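Local coordinates for protein trichothecene 3-O-acetyltransferase (Gibberella zeae, PDB 2RKV) that probably transfers the acetyl group of acetyl coenzyme A to the C3 hydroxyl of trichothecene mycotoxins such as T-2 toxin and deoxynivalenol, at residues A[7-12]-A[196-201]; A[156-161]-A[190-195]; A[260-265]-A[377-382]; A[291-296]-A[341-346]. All blocks are in the same frame, centred on the assembly; numbering follows the deposited sequence.

Contact 1: residues A[7-12]-A[196-201]; sequences LDTLGQ and VPYLEN
Thr9 and Tyr198 extend toward each other from opposite directions and meet through their hydroxyls, Thr9 OG1 lying 2.7 Å from Tyr198 OH in a hydrogen bond. The threonine oxygen sits at the edge of the phenol ring and in its plane, so neither ring face takes part in this meeting. The rest of the threonine keeps farther back: Thr9 CB is 3.7 Å from Tyr198 OH, and the methyl CG2 is 4.0 Å from that same oxygen. A chi1 of -59° at Thr9 sets OG1 opposite the carbonyl carbon, where it meets the phenol oxygen, and leaves the methyl CG2 farther off. Tyr198 has its own neighbour over one ring face, where Val196 O lies 3.7 Å above the plane, displaced toward the rim. Two irregular loops are joined here, one between strands 5-6 and 20-28 and the other between helix 182-187 and strand 229-236. The first winds into a short 3-10 turn at 10-12, in which Gln12 N donates to Thr9 O at 3.0 Å. A looser apolar approach accompanies the hydroxyl pair, Leu10 CD1 coming to 4.4 Å from Val196 CG2. Helix 340-356 backs both loops: Leu10 touches Leu350, His355 stacks with the Tyr198 ring, and Arg348 donates to the carbonyl oxygens of Pro197 and Tyr198.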
# COMPACT_ATOMS: atom_id res chain seq x y z
N LEU A 7 -18.72 -5.39 -0.47
CA LEU A 7 -17.27 -5.42 -0.36
C LEU A 7 -16.79 -6.81 0.00
O LEU A 7 -17.54 -7.60 0.59
CB LEU A 7 -16.78 -4.44 0.70
CG LEU A 7 -16.95 -2.93 0.49
CD1 LEU A 7 -15.90 -2.19 1.32
CD2 LEU A 7 -16.86 -2.54 -0.95
N ASP A 8 -15.53 -7.10 -0.33
CA ASP A 8 -14.85 -8.27 0.22
C ASP A 8 -15.09 -8.30 1.72
O ASP A 8 -15.11 -7.24 2.36
CB ASP A 8 -13.34 -8.18 -0.02
CG ASP A 8 -12.98 -8.30 -1.49
OD1 ASP A 8 -12.95 -9.43 -1.99
OD2 ASP A 8 -12.70 -7.25 -2.11
N THR A 9 -15.27 -9.49 2.28
CA THR A 9 -15.42 -9.59 3.73
C THR A 9 -14.21 -8.98 4.46
O THR A 9 -14.37 -8.28 5.46
CB THR A 9 -15.71 -11.04 4.16
OG1 THR A 9 -16.92 -11.46 3.52
CG2 THR A 9 -15.89 -11.13 5.68
N LEU A 10 -13.02 -9.21 3.91
CA LEU A 10 -11.80 -8.63 4.46
C LEU A 10 -11.81 -7.10 4.38
O LEU A 10 -11.19 -6.43 5.21
CB LEU A 10 -10.57 -9.19 3.73
CG LEU A 10 -10.30 -10.69 3.89
CD1 LEU A 10 -9.19 -11.12 2.93
CD2 LEU A 10 -9.94 -11.01 5.34
N GLY A 11 -12.54 -6.57 3.39
CA GLY A 11 -12.67 -5.12 3.22
C GLY A 11 -13.67 -4.48 4.18
O GLY A 11 -13.85 -3.25 4.18
N GLN A 12 -14.34 -5.30 4.98
CA GLN A 12 -15.23 -4.78 6.00
C GLN A 12 -14.43 -4.44 7.28
O GLN A 12 -15.02 -3.98 8.25
CB GLN A 12 -16.39 -5.75 6.30
CG GLN A 12 -17.13 -6.32 5.07
CD GLN A 12 -18.16 -5.35 4.45
OE1 GLN A 12 -18.47 -4.30 5.01
NE2 GLN A 12 -18.69 -5.73 3.29
N VAL A 196 -13.61 -15.59 -0.69
CA VAL A 196 -12.89 -16.34 0.34
C VAL A 196 -13.88 -17.32 0.96
O VAL A 196 -14.77 -16.92 1.72
CB VAL A 196 -12.30 -15.42 1.44
CG1 VAL A 196 -11.53 -16.25 2.48
CG2 VAL A 196 -11.37 -14.36 0.84
N PRO A 197 -13.75 -18.62 0.63
CA PRO A 197 -14.65 -19.62 1.20
C PRO A 197 -14.49 -19.69 2.72
O PRO A 197 -13.37 -19.74 3.22
CB PRO A 197 -14.18 -20.93 0.56
CG PRO A 197 -13.42 -20.52 -0.66
CD PRO A 197 -12.77 -19.22 -0.30
N TYR A 198 -15.61 -19.68 3.44
CA TYR A 198 -15.55 -19.65 4.90
C TYR A 198 -15.24 -21.01 5.50
O TYR A 198 -15.43 -22.04 4.86
CB TYR A 198 -16.86 -19.10 5.49
CG TYR A 198 -17.19 -17.69 5.05
CD1 TYR A 198 -18.43 -17.40 4.48
CD2 TYR A 198 -16.27 -16.66 5.19
CE1 TYR A 198 -18.75 -16.11 4.07
CE2 TYR A 198 -16.57 -15.36 4.77
CZ TYR A 198 -17.81 -15.10 4.21
OH TYR A 198 -18.12 -13.83 3.81
N LEU A 199 -14.73 -20.99 6.73
CA LEU A 199 -14.49 -22.21 7.49
C LEU A 199 -15.80 -22.62 8.16
O LEU A 199 -16.56 -21.77 8.62
CB LEU A 199 -13.38 -22.01 8.53
CG LEU A 199 -11.98 -21.63 8.02
CD1 LEU A 199 -11.05 -21.30 9.17
CD2 LEU A 199 -11.37 -22.72 7.13
N GLU A 200 -16.06 -23.92 8.21
CA GLU A 200 -17.30 -24.44 8.78
C GLU A 200 -17.19 -24.54 10.30
O GLU A 200 -16.15 -24.94 10.82
CB GLU A 200 -17.63 -25.81 8.17
N ASN A 201 -18.27 -24.17 11.00
CA ASN A 201 -18.37 -24.26 12.47
C ASN A 201 -17.19 -23.62 13.21
O ASN A 201 -16.65 -24.19 14.16
CB ASN A 201 -18.57 -25.71 12.92
CG ASN A 201 -19.82 -26.34 12.32
OD1 ASN A 201 -20.92 -25.79 12.43
ND2 ASN A 201 -19.64 -27.48 11.67

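Contact 2: residues A[156-161]-A[190-195]; sequences HGAMDM and LDRKTI. With ZBA (12,13-Epoxytrichothec-9-ene-3,4,8,15-tetrol-4,15-diacetate-8-isovalerate), chain D.
The guanidinium of Arg192 meets the backbone of Ala158 with its edge: the carbonyl carbon of Ala158 and one water lie in its plane, while Arg192 is also in a cation-pi interaction with Trp55. The other flat group, the His156 imidazole, has the toxin hydroxyl at its edge and in its plane. Arg192 NH1 donates to Ala158 O over 2.8 Å, an imperfectly straight bond with an N-H...O angle of 143°, the oxygen standing 19° out of the guanidinium plane. Two waters widen this grip. One joins NH1 to Gly157 O, and the other, 2.9 Å from Arg192 NH2, donates to Ala158 O, which therefore accepts twice. The arginine chain is extended from CG to NE, which carries its charged end across from a type I turn at Arg192-Ile195. Residues 156-160, with the sequence His-Gly-Ala-Met-Asp, are the HXXXD motif of the BAHD superfamily, whose histidine acts as general base in related enzymes. Consistent with that role, His156 NE2 is 2.7 Å from ZBA O16, the C3 hydroxyl of T-2 toxin, with a nearly linear angle of 177°. Asp160 does not reach the toxin: its OD2 accepts from Leu309 N, while OD1 caps helix 161-176 by accepting from Gly163 N.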
# COMPACT_ATOMS: atom_id res chain seq x y z
N HIS A 156 -9.71 2.02 0.51
CA HIS A 156 -9.06 0.78 0.89
C HIS A 156 -9.96 -0.41 1.20
O HIS A 156 -9.51 -1.49 1.14
CB HIS A 156 -8.06 0.99 2.06
CG HIS A 156 -6.87 0.07 2.07
ND1 HIS A 156 -6.92 -1.25 1.72
CD2 HIS A 156 -5.59 0.31 2.40
CE1 HIS A 156 -5.72 -1.79 1.84
NE2 HIS A 156 -4.90 -0.86 2.27
N GLY A 157 -11.19 -0.15 1.60
CA GLY A 157 -12.17 -1.25 1.74
C GLY A 157 -12.48 -1.87 0.38
O GLY A 157 -12.76 -3.07 0.28
N ALA A 158 -12.42 -1.05 -0.66
CA ALA A 158 -12.73 -1.48 -2.03
C ALA A 158 -11.54 -2.10 -2.76
O ALA A 158 -11.72 -2.83 -3.74
CB ALA A 158 -13.28 -0.32 -2.84
N MET A 159 -10.33 -1.80 -2.31
CA MET A 159 -9.14 -2.29 -3.01
C MET A 159 -7.88 -2.21 -2.17
O MET A 159 -7.67 -1.23 -1.46
CB MET A 159 -8.91 -1.52 -4.32
CG MET A 159 -8.62 -0.03 -4.16
SD MET A 159 -8.67 0.87 -5.74
CE MET A 159 -10.45 0.94 -5.98
N ASP A 160 -7.05 -3.25 -2.27
CA ASP A 160 -5.67 -3.15 -1.81
C ASP A 160 -4.85 -2.58 -2.97
O ASP A 160 -5.41 -2.25 -4.03
CB ASP A 160 -5.15 -4.52 -1.32
CG ASP A 160 -5.35 -5.64 -2.34
OD1 ASP A 160 -5.31 -5.36 -3.56
OD2 ASP A 160 -5.52 -6.82 -1.93
N MET A 161 -3.53 -2.44 -2.80
CA MET A 161 -2.73 -1.85 -3.87
C MET A 161 -2.63 -2.76 -5.11
O MET A 161 -2.48 -2.26 -6.23
CB MET A 161 -1.35 -1.41 -3.37
CG MET A 161 -0.45 -0.84 -4.46
SD MET A 161 -1.20 0.54 -5.35
CE MET A 161 -0.56 1.93 -4.42
N LEU A 190 -15.82 -10.43 -10.77
CA LEU A 190 -15.99 -11.54 -9.83
C LEU A 190 -16.78 -11.07 -8.61
O LEU A 190 -16.56 -9.96 -8.10
CB LEU A 190 -14.63 -12.09 -9.38
CG LEU A 190 -13.77 -12.77 -10.45
CD1 LEU A 190 -12.40 -13.06 -9.85
CD2 LEU A 190 -14.42 -14.05 -10.97
N ASP A 191 -17.70 -11.91 -8.14
CA ASP A 191 -18.40 -11.63 -6.90
C ASP A 191 -17.40 -11.61 -5.75
O ASP A 191 -16.55 -12.51 -5.64
CB ASP A 191 -19.50 -12.66 -6.66
CG ASP A 191 -20.54 -12.18 -5.67
OD1 ASP A 191 -20.87 -10.97 -5.66
OD2 ASP A 191 -21.03 -13.01 -4.89
N ARG A 192 -17.51 -10.60 -4.89
CA ARG A 192 -16.52 -10.41 -3.83
C ARG A 192 -16.90 -11.14 -2.55
O ARG A 192 -16.03 -11.67 -1.87
CB ARG A 192 -16.34 -8.93 -3.50
CG ARG A 192 -16.15 -8.05 -4.72
CD ARG A 192 -15.60 -6.69 -4.32
NE ARG A 192 -15.31 -5.89 -5.51
CZ ARG A 192 -14.55 -4.79 -5.49
NH1 ARG A 192 -14.02 -4.37 -4.34
NH2 ARG A 192 -14.33 -4.12 -6.61
N LYS A 193 -18.19 -11.16 -2.22
CA LYS A 193 -18.62 -11.66 -0.90
C LYS A 193 -18.40 -13.16 -0.71
O LYS A 193 -18.44 -13.66 0.41
CB LYS A 193 -20.07 -11.27 -0.59
CG LYS A 193 -21.11 -11.98 -1.44
CD LYS A 193 -22.54 -11.49 -1.12
CE LYS A 193 -23.06 -12.01 0.22
NZ LYS A 193 -24.45 -11.49 0.51
N THR A 194 -18.14 -13.87 -1.81
CA THR A 194 -17.94 -15.32 -1.75
C THR A 194 -16.51 -15.73 -2.13
O THR A 194 -16.19 -16.92 -2.16
CB THR A 194 -18.93 -16.06 -2.67
OG1 THR A 194 -18.74 -15.61 -4.01
CG2 THR A 194 -20.38 -15.82 -2.22
N ILE A 195 -15.64 -14.75 -2.39
CA ILE A 195 -14.32 -15.04 -2.96
C ILE A 195 -13.35 -15.73 -1.99
O ILE A 195 -12.38 -16.37 -2.42
CB ILE A 195 -13.69 -13.78 -3.64
CG1 ILE A 195 -12.77 -14.23 -4.79
CG2 ILE A 195 -12.99 -12.87 -2.60
CD1 ILE A 195 -12.40 -13.13 -5.77
O18 ZBA D . -1.78 2.09 10.30
C44 ZBA D . -2.82 2.33 9.83
C45 ZBA D . -4.02 2.81 10.56
C46 ZBA D . -4.26 4.23 10.34
C48 ZBA D . -3.13 5.00 10.78
C47 ZBA D . -5.38 4.87 11.10
O17 ZBA D . -3.02 2.23 8.51
C31 ZBA D . -1.93 2.00 7.60
C30 ZBA D . -1.61 0.55 7.46
C32 ZBA D . -2.33 2.68 6.34
C39 ZBA D . -2.51 4.17 6.47
C33 ZBA D . -2.53 2.01 5.24
C34 ZBA D . -2.37 0.55 5.11
O10 ZBA D . -1.06 0.38 4.53
C29 ZBA D . -2.44 -0.22 6.44
C38 ZBA D . -3.89 -0.28 6.89
O12 ZBA D . -3.97 -0.39 8.30
C40 ZBA D . -4.89 -1.14 8.89
C41 ZBA D . -4.75 -1.05 10.39
O13 ZBA D . -5.67 -1.79 8.38
C28 ZBA D . -1.88 -1.69 6.21
C37 ZBA D . -2.04 -2.62 7.44
C35 ZBA D . -0.44 -1.55 5.75
C25 ZBA D . -0.60 -0.93 4.41
C36 ZBA D . 0.78 -1.71 6.50
O11 ZBA D . 0.29 -2.79 5.74
C27 ZBA D . -2.50 -2.30 4.91
C26 ZBA D . -1.60 -1.85 3.77
O16 ZBA D . -2.30 -1.23 2.73
O14 ZBA D . -2.36 -3.72 5.04
C42 ZBA D . -3.13 -4.64 4.47
O15 ZBA D . -2.95 -5.80 4.62
C43 ZBA D . -4.14 -4.04 3.63
O HOH W 1 -13.95 -4.98 -1.42
O HOH W 2 -12.05 -2.26 -6.42

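Contact 3: residues A[260-265]-A[377-382]; sequences STDDAL and LSSWAK. With COA (coenzyme A), chain B.
Asp262 reaches from the first turn of helix 261-277 to Ser379 at the end of strand 375-379. Its CB lies 3.7 Å from coenzyme A O4A, beside the pyrophosphate. With chi1 at -163°, CG stands trans to the backbone N and within 3.9 Å of the pantetheine methyl CDP. At the tip the two oxygens divide their work: OD1, which also lies against CDP, takes part in a salt bridge with Arg291 NH2, and OD2 receives the hydroxyl of Ser379 on its syn lone pair, with OG to OD2 only 2.6 Å. Ala381 CB closes in on OD2 at 3.9 Å. Ser379 OG in turn accepts from Ala381 N, an ST turn that holds the hydroxyl while it donates to the aspartate. Around this bridge the cofactor is gripped from both segments: Ser260 OG, in a capping box with Asp263, donates to O5A, Thr261 N and OG1 both bind O9A of the 3'-phosphate, and Ser379 O accepts from N4P at 3.1 Å. The phosphates thus gather at the helix N terminus. Strand 375-379 runs parallel to both its neighbours, 286-294 and 411-414, and Phe414 of the latter touches Asp262, Leu265 and Ser379.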
# COMPACT_ATOMS: atom_id res chain seq x y z
N SER A 260 13.81 -14.25 -0.83
CA SER A 260 13.71 -13.31 -1.95
C SER A 260 14.45 -12.00 -1.67
O SER A 260 14.81 -11.69 -0.52
CB SER A 260 12.24 -12.99 -2.22
OG SER A 260 11.68 -12.26 -1.14
N THR A 261 14.62 -11.22 -2.73
CA THR A 261 15.12 -9.86 -2.63
C THR A 261 14.27 -9.07 -1.62
O THR A 261 14.80 -8.41 -0.73
CB THR A 261 15.10 -9.17 -4.03
OG1 THR A 261 15.96 -9.90 -4.92
CG2 THR A 261 15.60 -7.74 -3.94
N ASP A 262 12.95 -9.16 -1.78
CA ASP A 262 12.00 -8.49 -0.89
C ASP A 262 12.17 -8.94 0.57
O ASP A 262 12.19 -8.11 1.48
CB ASP A 262 10.58 -8.74 -1.39
CG ASP A 262 9.57 -7.77 -0.81
OD1 ASP A 262 9.35 -7.81 0.42
OD2 ASP A 262 9.01 -6.98 -1.62
N ASP A 263 12.31 -10.25 0.78
CA ASP A 263 12.61 -10.79 2.12
C ASP A 263 13.86 -10.15 2.73
O ASP A 263 13.87 -9.75 3.91
CB ASP A 263 12.92 -12.29 2.04
CG ASP A 263 11.71 -13.16 1.74
OD1 ASP A 263 10.55 -12.70 1.85
OD2 ASP A 263 11.94 -14.33 1.38
N ALA A 264 14.92 -10.06 1.93
CA ALA A 264 16.22 -9.57 2.40
C ALA A 264 16.14 -8.11 2.83
O ALA A 264 16.63 -7.74 3.90
CB ALA A 264 17.28 -9.79 1.32
N LEU A 265 15.51 -7.27 2.01
CA LEU A 265 15.35 -5.86 2.37
C LEU A 265 14.45 -5.70 3.59
O LEU A 265 14.74 -4.91 4.49
CB LEU A 265 14.81 -5.03 1.20
CG LEU A 265 14.70 -3.53 1.50
CD1 LEU A 265 16.01 -2.93 2.05
CD2 LEU A 265 14.19 -2.72 0.30
N LEU A 377 4.96 -3.18 7.54
CA LEU A 377 5.46 -2.94 6.18
C LEU A 377 4.54 -3.50 5.10
O LEU A 377 4.09 -4.64 5.19
CB LEU A 377 6.87 -3.54 6.00
CG LEU A 377 7.36 -3.65 4.55
CD1 LEU A 377 7.78 -2.29 4.01
CD2 LEU A 377 8.47 -4.66 4.40
N SER A 378 4.28 -2.69 4.08
CA SER A 378 3.59 -3.16 2.88
C SER A 378 4.43 -2.92 1.65
O SER A 378 4.74 -1.77 1.31
CB SER A 378 2.22 -2.52 2.71
OG SER A 378 1.57 -3.03 1.55
N SER A 379 4.80 -4.00 0.96
CA SER A 379 5.59 -3.90 -0.24
C SER A 379 4.74 -3.80 -1.49
O SER A 379 3.95 -4.70 -1.81
CB SER A 379 6.52 -5.10 -0.37
OG SER A 379 7.19 -5.07 -1.62
N TRP A 380 4.93 -2.70 -2.22
CA TRP A 380 4.30 -2.51 -3.52
C TRP A 380 5.28 -2.80 -4.64
O TRP A 380 5.05 -2.45 -5.80
CB TRP A 380 3.77 -1.08 -3.65
CG TRP A 380 2.75 -0.71 -2.61
CD1 TRP A 380 2.01 -1.56 -1.82
CD2 TRP A 380 2.33 0.62 -2.27
NE1 TRP A 380 1.17 -0.83 -1.00
CE2 TRP A 380 1.34 0.50 -1.27
CE3 TRP A 380 2.68 1.90 -2.73
CZ2 TRP A 380 0.71 1.62 -0.70
CZ3 TRP A 380 2.05 3.01 -2.17
CH2 TRP A 380 1.07 2.86 -1.16
N ALA A 381 6.39 -3.48 -4.30
CA ALA A 381 7.51 -3.66 -5.23
C ALA A 381 7.12 -4.27 -6.58
O ALA A 381 7.68 -3.90 -7.61
CB ALA A 381 8.62 -4.48 -4.58
N LYS A 382 6.16 -5.20 -6.53
CA LYS A 382 5.82 -6.02 -7.69
C LYS A 382 4.65 -5.48 -8.52
O LYS A 382 4.25 -6.12 -9.49
CB LYS A 382 5.52 -7.46 -7.24
N1A COA B . 14.95 -21.08 -5.84
C2A COA B . 15.42 -19.83 -5.51
N3A COA B . 14.56 -18.75 -5.43
C4A COA B . 13.24 -18.94 -5.69
C5A COA B . 12.74 -20.20 -6.03
C6A COA B . 13.61 -21.29 -6.11
N6A COA B . 13.20 -22.43 -6.68
N7A COA B . 11.40 -20.09 -6.22
C8A COA B . 11.04 -18.80 -6.02
N9A COA B . 12.17 -18.08 -5.69
C1B COA B . 12.26 -16.64 -5.43
C2B COA B . 12.10 -15.89 -6.73
O2B COA B . 13.29 -15.87 -7.46
C3B COA B . 11.70 -14.52 -6.22
O3B COA B . 12.82 -13.90 -5.66
P3B COA B . 13.48 -12.62 -6.35
O7A COA B . 12.41 -11.56 -6.47
O8A COA B . 13.98 -13.07 -7.69
O9A COA B . 14.62 -12.17 -5.48
C4B COA B . 10.87 -14.85 -5.01
O4B COA B . 11.20 -16.17 -4.61
C5B COA B . 9.40 -14.71 -5.33
O5B COA B . 8.85 -14.81 -4.05
P1A COA B . 7.38 -14.28 -3.75
O1A COA B . 6.43 -14.68 -4.88
O2A COA B . 6.95 -14.78 -2.39
O3A COA B . 7.44 -12.69 -3.88
P2A COA B . 8.40 -11.69 -3.09
O4A COA B . 9.03 -10.76 -4.11
O5A COA B . 9.36 -12.38 -2.17
O6A COA B . 7.37 -10.87 -2.21
CBP COA B . 5.50 -10.59 -0.77
CCP COA B . 6.73 -11.44 -1.08
CDP COA B . 5.94 -9.16 -0.46
CEP COA B . 4.82 -11.14 0.48
CAP COA B . 4.58 -10.65 -2.00
OAP COA B . 4.17 -11.97 -2.27
C9P COA B . 3.35 -9.83 -1.81
O9P COA B . 2.22 -10.42 -1.24
N8P COA B . 3.43 -8.57 -2.23
C7P COA B . 2.34 -7.63 -2.08
C6P COA B . 2.26 -7.12 -0.65
C5P COA B . 1.14 -6.13 -0.62
O5P COA B . 0.04 -6.43 -1.12
N4P COA B . 1.41 -4.96 -0.05

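Contact 4: residues A[291-296]-A[341-346]; sequences RAVDAR and ASMRQR. With COA (coenzyme A), chain B.
Met343 of helix 340-356 packs on Val293 near the end of strand 286-294 and on Ala295 just past it, a helix-on-sheet contact whose strand also lines the coenzyme A site of this BAHD fold. Arg291 is extended, and coenzyme A CEP lies 4.1 Å above one face of its guanidinium, toward the rim; Asp263 is one of its salt-bridge partners. Ala292 CB faces N4P of the cofactor at 3.7 Å. Val293 stands between the helix and the cofactor: CG1 touches Met343 SD at 4.0 Å and also borders the pantetheine, while CG2 rests 3.8 Å from coenzyme A CEP. Asp294 has its CB turned from the helix, and its backbone N donates to O9P of the pantetheine over 2.7 Å. Next, Ala295 CB meets Met343 CE at 4.0 Å; the methionine chain, bent at chi2 (-67°) and chi3, lays its sulfur against Val293 and its methyl against Ala295, two residues on. Arg296 then turns back on the strand end. Its backbone N, in a capping bond, and its NH1, in a salt bridge, both donate to Asp294 OD1, each 2.9 Å away, from opposite faces of the carboxylate plane, 57° and 53° out of it.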
# COMPACT_ATOMS: atom_id res chain seq x y z
N ARG A 291 3.87 -8.00 8.16
CA ARG A 291 4.16 -7.89 6.72
C ARG A 291 2.89 -8.09 5.88
O ARG A 291 2.24 -9.12 5.99
CB ARG A 291 5.21 -8.92 6.30
CG ARG A 291 5.80 -8.70 4.92
CD ARG A 291 6.55 -9.94 4.44
NE ARG A 291 7.47 -9.68 3.34
CZ ARG A 291 8.31 -10.59 2.85
NH1 ARG A 291 8.32 -11.81 3.38
NH2 ARG A 291 9.14 -10.29 1.86
N ALA A 292 2.55 -7.11 5.04
CA ALA A 292 1.40 -7.25 4.15
C ALA A 292 1.69 -8.29 3.07
O ALA A 292 2.77 -8.30 2.46
CB ALA A 292 1.03 -5.91 3.51
N VAL A 293 0.71 -9.16 2.83
CA VAL A 293 0.86 -10.23 1.85
C VAL A 293 -0.42 -10.32 1.02
O VAL A 293 -1.51 -10.48 1.56
CB VAL A 293 1.16 -11.60 2.53
CG1 VAL A 293 1.33 -12.72 1.48
CG2 VAL A 293 2.42 -11.50 3.40
N ASP A 294 -0.26 -10.23 -0.30
CA ASP A 294 -1.34 -10.44 -1.26
C ASP A 294 -1.79 -11.89 -1.13
O ASP A 294 -0.97 -12.82 -1.26
CB ASP A 294 -0.83 -10.15 -2.68
CG ASP A 294 -1.86 -10.46 -3.78
OD1 ASP A 294 -3.07 -10.64 -3.48
OD2 ASP A 294 -1.44 -10.49 -4.96
N ALA A 295 -3.08 -12.07 -0.85
CA ALA A 295 -3.65 -13.40 -0.64
C ALA A 295 -4.23 -14.01 -1.92
O ALA A 295 -4.72 -15.15 -1.90
CB ALA A 295 -4.69 -13.37 0.47
N ARG A 296 -4.18 -13.27 -3.03
CA ARG A 296 -4.73 -13.78 -4.29
C ARG A 296 -4.13 -15.14 -4.70
O ARG A 296 -4.88 -16.08 -4.98
CB ARG A 296 -4.61 -12.76 -5.42
CG ARG A 296 -5.60 -11.59 -5.33
CD ARG A 296 -5.15 -10.48 -6.27
NE ARG A 296 -5.96 -9.26 -6.14
CZ ARG A 296 -5.94 -8.43 -5.10
NH1 ARG A 296 -5.13 -8.67 -4.06
NH2 ARG A 296 -6.71 -7.35 -5.11
N ALA A 341 -0.58 -22.84 1.66
CA ALA A 341 -1.61 -23.52 2.45
C ALA A 341 -1.87 -22.78 3.77
O ALA A 341 -3.02 -22.66 4.21
CB ALA A 341 -1.26 -24.98 2.71
N SER A 342 -0.79 -22.27 4.37
CA SER A 342 -0.89 -21.49 5.61
C SER A 342 -1.58 -20.15 5.37
O SER A 342 -2.46 -19.76 6.12
CB SER A 342 0.49 -21.26 6.23
OG SER A 342 0.40 -20.34 7.30
N MET A 343 -1.17 -19.46 4.31
CA MET A 343 -1.80 -18.19 3.97
C MET A 343 -3.29 -18.36 3.69
O MET A 343 -4.11 -17.55 4.12
CB MET A 343 -1.09 -17.54 2.78
CG MET A 343 0.04 -16.62 3.16
SD MET A 343 -0.53 -15.12 4.03
CE MET A 343 -1.91 -14.60 3.04
N ARG A 344 -3.64 -19.43 2.98
CA ARG A 344 -5.04 -19.70 2.67
C ARG A 344 -5.85 -19.98 3.94
O ARG A 344 -6.91 -19.37 4.14
CB ARG A 344 -5.19 -20.85 1.67
CG ARG A 344 -6.63 -21.06 1.22
CD ARG A 344 -6.74 -22.13 0.14
NE ARG A 344 -8.13 -22.32 -0.25
CZ ARG A 344 -8.91 -23.31 0.18
NH1 ARG A 344 -8.44 -24.23 1.02
NH2 ARG A 344 -10.16 -23.39 -0.24
N GLN A 345 -5.35 -20.87 4.80
CA GLN A 345 -6.08 -21.21 6.03
C GLN A 345 -6.27 -19.97 6.93
O GLN A 345 -7.37 -19.73 7.44
CB GLN A 345 -5.37 -22.35 6.79
CG GLN A 345 -5.98 -22.73 8.15
CD GLN A 345 -7.38 -23.35 8.07
OE1 GLN A 345 -8.16 -23.28 9.03
NE2 GLN A 345 -7.70 -23.96 6.94
N ARG A 346 -5.21 -19.19 7.08
CA ARG A 346 -5.25 -18.02 7.95
C ARG A 346 -6.24 -16.99 7.41
O ARG A 346 -7.06 -16.46 8.16
CB ARG A 346 -3.85 -17.41 8.10
CG ARG A 346 -2.90 -18.31 8.93
CD ARG A 346 -1.52 -17.69 9.10
NE ARG A 346 -1.61 -16.39 9.75
CZ ARG A 346 -1.32 -15.24 9.15
NH1 ARG A 346 -0.88 -15.22 7.89
NH2 ARG A 346 -1.46 -14.10 9.82
N1A COA B . 14.95 -21.08 -5.84
C2A COA B . 15.42 -19.83 -5.51
N3A COA B . 14.56 -18.75 -5.43
C4A COA B . 13.24 -18.94 -5.69
C5A COA B . 12.74 -20.20 -6.03
C6A COA B . 13.61 -21.29 -6.11
N6A COA B . 13.20 -22.43 -6.68
N7A COA B . 11.40 -20.09 -6.22
C8A COA B . 11.04 -18.80 -6.02
N9A COA B . 12.17 -18.08 -5.69
C1B COA B . 12.26 -16.64 -5.43
C2B COA B . 12.10 -15.89 -6.73
O2B COA B . 13.29 -15.87 -7.46
C3B COA B . 11.70 -14.52 -6.22
O3B COA B . 12.82 -13.90 -5.66
P3B COA B . 13.48 -12.62 -6.35
O7A COA B . 12.41 -11.56 -6.47
O8A COA B . 13.98 -13.07 -7.69
O9A COA B . 14.62 -12.17 -5.48
C4B COA B . 10.87 -14.85 -5.01
O4B COA B . 11.20 -16.17 -4.61
C5B COA B . 9.40 -14.71 -5.33
O5B COA B . 8.85 -14.81 -4.05
P1A COA B . 7.38 -14.28 -3.75
O1A COA B . 6.43 -14.68 -4.88
O2A COA B . 6.95 -14.78 -2.39
O3A COA B . 7.44 -12.69 -3.88
P2A COA B . 8.40 -11.69 -3.09
O4A COA B . 9.03 -10.76 -4.11
O5A COA B . 9.36 -12.38 -2.17
O6A COA B . 7.37 -10.87 -2.21
CBP COA B . 5.50 -10.59 -0.77
CCP COA B . 6.73 -11.44 -1.08
CDP COA B . 5.94 -9.16 -0.46
CEP COA B . 4.82 -11.14 0.48
CAP COA B . 4.58 -10.65 -2.00
OAP COA B . 4.17 -11.97 -2.27
C9P COA B . 3.35 -9.83 -1.81
O9P COA B . 2.22 -10.42 -1.24
N8P COA B . 3.43 -8.57 -2.23
C7P COA B . 2.34 -7.63 -2.08
C6P COA B . 2.26 -7.12 -0.65
C5P COA B . 1.14 -6.13 -0.62
O5P COA B . 0.04 -6.43 -1.12
N4P COA B . 1.41 -4.96 -0.05

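How the contacts relate
From the N terminus, 7-12 opens the long loop of contact 1. Before it closes at 196-201, contact 2 opens and closes within it, joining 156-161 to 190-195. A second pair follows in series: 260-265 opens contact 3, contact 4 opens and closes inside at 291-296 and 341-346, and 377-382 ends it. The first pair ties loop to loop, the second ties helices to neighbouring strands of one sheet. Across the pairs, a salt bridge links Asp160 of contact 2 to Arg296 of contact 4, and Met161 CB lies 3.5 Å from Trp380 NE1 of contact 3. Contacts 3 and 4 touch coenzyme A; the toxin is met by His156 of contact 2, Ser378 of contact 3 and Ala292 of contact 4.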